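Side-chain contacts in pyridine synthase TbtD (Thermobispora bispora, PDB 5WA4), which probably forms the central pyridine ring of the thiopeptide thiomuracin by a formal [4+2] aza-cycloaddition on a leader-bearing precursor peptide: residues E[46-49]-E[55-58]; E[165-170]-E[326-331]. All blocks are in the same frame, centred on the assembly; numbering follows the deposited sequence.

Interaction 1: E[46-49]-E[55-58]; sequences FLRH and HLRI
A beta hairpin of the antiparallel sheet brings strand 46-49 against strand 55-58. L47 and R57 form one hydrogen-bonded pair, H49 and H55 the other. L47 N gives a bond to R57 O at 2.8 Å, and R57 N returns one to L47 O. H49 N bonds to H55 O at 3.2 Å, and H55 N to H49 O at 3.0 Å.

L47, H49, H55 and R57 share one face of the sheet. There the guanidinium of R57 lies flat on the H49 ring, centres 4.2 Å apart and planes at 8°. R57 bends at chi2 (110°) and chi3 (90°), which brings the group alongside H49. R57 NH2 sits over the rim of the ring, 3.8 Å from H49 CD2. H49 ND1 bonds to R51 N in the turn. The H55 ring has H49 O over one face. H55 NE2 lies 3.7 Å from H49 CB, and H55 ND1 bonds to G53 O.

F46, R48, L56 and I58 occupy the opposite face. L56 CD2 touches R48 CG at 3.7 Å. The extended R48 chain carries its guanidinium onward to a salt bridge with D23. Helix 22-35 covers F46, R48 and L56, helix 135-159 also packs on F46, and strand 9-16 pairs with strand 55-58.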
loop_
_atom_site.group_PDB
_atom_site.type_symbol
_atom_site.label_atom_id
_atom_site.label_comp_id
_atom_site.label_asym_id
_atom_site.label_seq_id
_atom_site.Cartn_x
_atom_site.Cartn_y
_atom_site.Cartn_z
ATOM N N PHE E 46 -40.685 -2.804 -11.179
ATOM C CA PHE E 46 -40.625 -2.307 -9.813
ATOM C C PHE E 46 -39.317 -2.743 -9.175
ATOM O O PHE E 46 -38.713 -3.735 -9.594
ATOM C CB PHE E 46 -41.843 -2.791 -8.982
ATOM C CG PHE E 46 -42.127 -4.269 -9.110
ATOM C CD1 PHE E 46 -41.607 -5.171 -8.208
ATOM C CD2 PHE E 46 -42.902 -4.755 -10.154
ATOM C CE1 PHE E 46 -41.859 -6.522 -8.333
ATOM C CE2 PHE E 46 -43.157 -6.116 -10.286
ATOM C CZ PHE E 46 -42.634 -6.996 -9.377
ATOM N N LEU E 47 -38.886 -1.983 -8.172
ATOM C CA LEU E 47 -37.742 -2.348 -7.347
ATOM C C LEU E 47 -38.014 -2.162 -5.839
ATOM O O LEU E 47 -38.781 -1.259 -5.434
ATOM C CB LEU E 47 -36.526 -1.508 -7.738
ATOM C CG LEU E 47 -36.009 -1.588 -9.173
ATOM C CD1 LEU E 47 -35.062 -0.437 -9.439
ATOM C CD2 LEU E 47 -35.345 -2.930 -9.445
ATOM N N ARG E 48 -37.369 -2.988 -5.013
ATOM C CA ARG E 48 -37.348 -2.734 -3.572
ATOM C C ARG E 48 -36.189 -1.834 -3.198
ATOM O O ARG E 48 -35.123 -1.914 -3.805
ATOM C CB ARG E 48 -37.230 -4.028 -2.779
ATOM C CG ARG E 48 -38.101 -5.119 -3.279
ATOM C CD ARG E 48 -37.736 -6.399 -2.631
ATOM N NE ARG E 48 -38.556 -7.491 -3.141
ATOM C CZ ARG E 48 -39.065 -8.460 -2.385
ATOM N NH1 ARG E 48 -38.878 -8.429 -1.080
ATOM N NH2 ARG E 48 -39.778 -9.447 -2.925
ATOM N N HIS E 49 -36.394 -1.002 -2.188
ATOM C CA HIS E 49 -35.329 -0.199 -1.604
ATOM C C HIS E 49 -35.622 0.154 -0.120
ATOM O O HIS E 49 -36.780 0.148 0.315
ATOM C CB HIS E 49 -35.119 1.092 -2.402
ATOM C CG HIS E 49 -33.775 1.712 -2.186
ATOM N ND1 HIS E 49 -33.546 2.676 -1.228
ATOM C CD2 HIS E 49 -32.581 1.487 -2.788
ATOM C CE1 HIS E 49 -32.270 3.026 -1.255
ATOM N NE2 HIS E 49 -31.664 2.321 -2.195
ATOM N N HIS E 55 -39.651 -0.009 1.010
ATOM C CA HIS E 55 -40.681 0.415 0.076
ATOM C C HIS E 55 -40.474 -0.158 -1.280
ATOM O O HIS E 55 -39.555 -0.938 -1.494
ATOM C CB HIS E 55 -40.747 1.930 -0.032
ATOM C CG HIS E 55 -39.519 2.553 -0.608
ATOM N ND1 HIS E 55 -38.534 3.113 0.177
ATOM C CD2 HIS E 55 -39.131 2.745 -1.893
ATOM C CE1 HIS E 55 -37.581 3.601 -0.597
ATOM N NE2 HIS E 55 -37.921 3.398 -1.855
ATOM N N LEU E 56 -41.367 0.216 -2.187
ATOM C CA LEU E 56 -41.291 -0.213 -3.566
ATOM C C LEU E 56 -41.152 1.000 -4.432
ATOM O O LEU E 56 -41.757 2.038 -4.159
ATOM C CB LEU E 56 -42.519 -1.019 -3.992
ATOM C CG LEU E 56 -42.513 -2.484 -3.571
ATOM C CD1 LEU E 56 -43.450 -3.330 -4.442
ATOM C CD2 LEU E 56 -41.077 -3.012 -3.606
ATOM N N ARG E 57 -40.333 0.863 -5.469
ATOM C CA ARG E 57 -40.184 1.902 -6.472
ATOM C C ARG E 57 -40.824 1.387 -7.741
ATOM O O ARG E 57 -40.401 0.346 -8.265
ATOM C CB ARG E 57 -38.705 2.257 -6.675
ATOM C CG ARG E 57 -38.324 3.590 -6.075
ATOM C CD ARG E 57 -37.425 3.483 -4.860
ATOM N NE ARG E 57 -35.999 3.493 -5.176
ATOM C CZ ARG E 57 -35.095 4.337 -4.665
ATOM N NH1 ARG E 57 -35.440 5.297 -3.817
ATOM N NH2 ARG E 57 -33.832 4.234 -5.039
ATOM N N ILE E 58 -41.869 2.070 -8.213
ATOM C CA ILE E 58 -42.493 1.672 -9.482
ATOM C C ILE E 58 -42.065 2.581 -10.655
ATOM O O ILE E 58 -42.123 3.818 -10.578
ATOM C CB ILE E 58 -44.040 1.652 -9.388
ATOM C CG1 ILE E 58 -44.501 0.542 -8.437
ATOM C CG2 ILE E 58 -44.664 1.409 -10.764
ATOM C CD1 ILE E 58 -45.872 0.760 -7.898
#

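Interaction 2: E[165-170]-E[326-331]; sequences PTIAFD and TRLGLT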
loop_
_atom_site.group_PDB
_atom_site.type_symbol
_atom_site.label_atom_id
_atom_site.label_comp_id
_atom_site.label_asym_id
_atom_site.label_seq_id
_atom_site.Cartn_x
_atom_site.Cartn_y
_atom_site.Cartn_z
ATOM N N PRO E 165 -34.341 -19.767 -1.578
ATOM C CA PRO E 165 -32.963 -20.133 -1.930
ATOM C C PRO E 165 -32.858 -21.146 -3.049
ATOM O O PRO E 165 -31.869 -21.124 -3.769
ATOM C CB PRO E 165 -32.420 -20.716 -0.623
ATOM C CG PRO E 165 -33.096 -19.922 0.401
ATOM C CD PRO E 165 -34.507 -19.724 -0.116
ATOM N N THR E 166 -33.854 -22.012 -3.192
ATOM C CA THR E 166 -33.801 -23.083 -4.188
ATOM C C THR E 166 -34.107 -22.517 -5.562
ATOM O O THR E 166 -33.609 -23.010 -6.568
ATOM C CB THR E 166 -34.792 -24.242 -3.858
ATOM O OG1 THR E 166 -34.669 -24.594 -2.475
ATOM C CG2 THR E 166 -34.503 -25.490 -4.721
ATOM N N ILE E 167 -34.935 -21.487 -5.610
ATOM C CA ILE E 167 -35.119 -20.790 -6.861
ATOM C C ILE E 167 -33.791 -20.128 -7.252
ATOM O O ILE E 167 -33.298 -20.316 -8.372
ATOM C CB ILE E 167 -36.236 -19.754 -6.770
ATOM C CG1 ILE E 167 -37.572 -20.476 -6.515
ATOM C CG2 ILE E 167 -36.256 -18.898 -8.041
ATOM C CD1 ILE E 167 -38.793 -19.553 -6.318
ATOM N N ALA E 168 -33.196 -19.404 -6.309
ATOM C CA ALA E 168 -31.915 -18.757 -6.538
ATOM C C ALA E 168 -30.845 -19.759 -6.944
ATOM O O ALA E 168 -30.023 -19.469 -7.811
ATOM C CB ALA E 168 -31.477 -18.004 -5.335
ATOM N N PHE E 169 -30.845 -20.942 -6.345
ATOM C CA PHE E 169 -29.835 -21.920 -6.726
ATOM C C PHE E 169 -29.976 -22.240 -8.213
ATOM O O PHE E 169 -28.996 -22.177 -8.957
ATOM C CB PHE E 169 -29.951 -23.186 -5.881
ATOM C CG PHE E 169 -28.919 -24.244 -6.206
ATOM C CD1 PHE E 169 -29.188 -25.232 -7.144
ATOM C CD2 PHE E 169 -27.689 -24.253 -5.573
ATOM C CE1 PHE E 169 -28.239 -26.210 -7.442
ATOM C CE2 PHE E 169 -26.740 -25.240 -5.863
ATOM C CZ PHE E 169 -27.021 -26.217 -6.793
ATOM N N ASP E 170 -31.203 -22.550 -8.641
ATOM C CA ASP E 170 -31.474 -22.896 -10.034
ATOM C C ASP E 170 -31.026 -21.765 -10.991
ATOM O O ASP E 170 -30.224 -22.002 -11.899
ATOM C CB ASP E 170 -32.968 -23.208 -10.255
ATOM C CG ASP E 170 -33.459 -24.476 -9.521
ATOM O OD1 ASP E 170 -32.649 -25.357 -9.176
ATOM O OD2 ASP E 170 -34.693 -24.601 -9.322
ATOM N N THR E 326 -32.240 -10.334 -5.623
ATOM C CA THR E 326 -32.533 -9.293 -4.639
ATOM C C THR E 326 -33.977 -8.792 -4.822
ATOM O O THR E 326 -34.646 -8.410 -3.857
ATOM C CB THR E 326 -31.512 -8.106 -4.714
ATOM O OG1 THR E 326 -30.333 -8.445 -3.975
ATOM C CG2 THR E 326 -32.095 -6.803 -4.132
ATOM N N ARG E 327 -34.479 -8.824 -6.050
ATOM C CA ARG E 327 -35.847 -8.367 -6.298
ATOM C C ARG E 327 -36.857 -9.415 -5.793
ATOM O O ARG E 327 -38.016 -9.094 -5.517
ATOM C CB ARG E 327 -36.055 -8.101 -7.784
ATOM C CG ARG E 327 -37.113 -7.099 -8.115
ATOM C CD ARG E 327 -37.188 -7.006 -9.621
ATOM N NE ARG E 327 -38.331 -6.243 -10.094
ATOM C CZ ARG E 327 -38.858 -6.401 -11.304
ATOM N NH1 ARG E 327 -38.338 -7.299 -12.133
ATOM N NH2 ARG E 327 -39.903 -5.673 -11.683
ATOM N N LEU E 328 -36.405 -10.665 -5.684
ATOM C CA LEU E 328 -37.233 -11.757 -5.173
ATOM C C LEU E 328 -37.298 -11.774 -3.637
ATOM O O LEU E 328 -38.147 -12.451 -3.058
ATOM C CB LEU E 328 -36.718 -13.115 -5.663
ATOM C CG LEU E 328 -36.649 -13.385 -7.169
ATOM C CD1 LEU E 328 -36.235 -14.824 -7.440
ATOM C CD2 LEU E 328 -37.966 -13.076 -7.847
ATOM N N GLY E 329 -36.396 -11.049 -2.981
ATOM C CA GLY E 329 -36.362 -11.011 -1.536
ATOM C C GLY E 329 -35.098 -11.593 -0.921
ATOM O O GLY E 329 -34.863 -11.420 0.276
ATOM N N LEU E 330 -34.288 -12.283 -1.720
ATOM C CA LEU E 330 -33.041 -12.904 -1.246
ATOM C C LEU E 330 -32.135 -11.899 -0.553
ATOM O O LEU E 330 -31.959 -10.776 -1.023
ATOM C CB LEU E 330 -32.276 -13.555 -2.402
ATOM C CG LEU E 330 -31.466 -14.786 -2.012
ATOM C CD1 LEU E 330 -32.423 -15.932 -1.682
ATOM C CD2 LEU E 330 -30.514 -15.215 -3.115
ATOM N N THR E 331 -31.575 -12.288 0.580
ATOM C CA THR E 331 -30.664 -11.403 1.313
ATOM C C THR E 331 -29.273 -11.654 0.777
ATOM O O THR E 331 -28.982 -12.780 0.362
ATOM C CB THR E 331 -30.707 -11.657 2.856
ATOM O OG1 THR E 331 -30.207 -12.973 3.153
ATOM C CG2 THR E 331 -32.121 -11.531 3.377
#
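P165 begins the contact on helix 164-178, its CA 4.2 Å from L330 CD1. This is a loose apolar touch, with no hydrogen bond between the two segments anywhere. T166 OG1 makes a weak hydrogen bond to the backbone of the bound peptide, on which P165, T166 and F169 all pack, so P165 lies against both the peptide and L330. I167 follows and points toward the other segment. Its CG2, anti to the backbone N, meets L328 CD1 at 4.1 Å. The two side chains cross at about a right angle and touch through these methyl groups. A168 comes next. Its CB meets L330 CD2 at 3.7 Å, so L330 spreads its two methyls between P165 and A168. Beyond F169, D170 forms a salt bridge with R226 of helix 220-235.

Helix 307-328 ends at G329, whose positive phi of 116° goes with a Schellman motif. The chain then passes through L330 to T331, the N-cap of helix 332-352. This short helix-to-helix link turns the buried L330 toward helix 164-178. A154 of helix 135-159 packs on both I167 and L328, and helix 332-352 touches P165, F169 and L330.

The centres of interactions 1 and 2 lie about 17 Å apart, and interaction 1 closes along the chain before interaction 2 opens. The first belongs to the antiparallel sheet, the second to the helical part of the chain. They meet directly at the end of helix 307-328. R48 NE makes a weak hydrogen bond to R327 O, and the R327 guanidinium forms a cation-pi contact with F46. Helix 135-159 is shared: R327 also hydrogen-bonds to it, through NH1 to Y144 O and through NH2 to T148 OG1. The hairpin is thus joined through 326-331 to helix 164-178, which lies against the bound peptide.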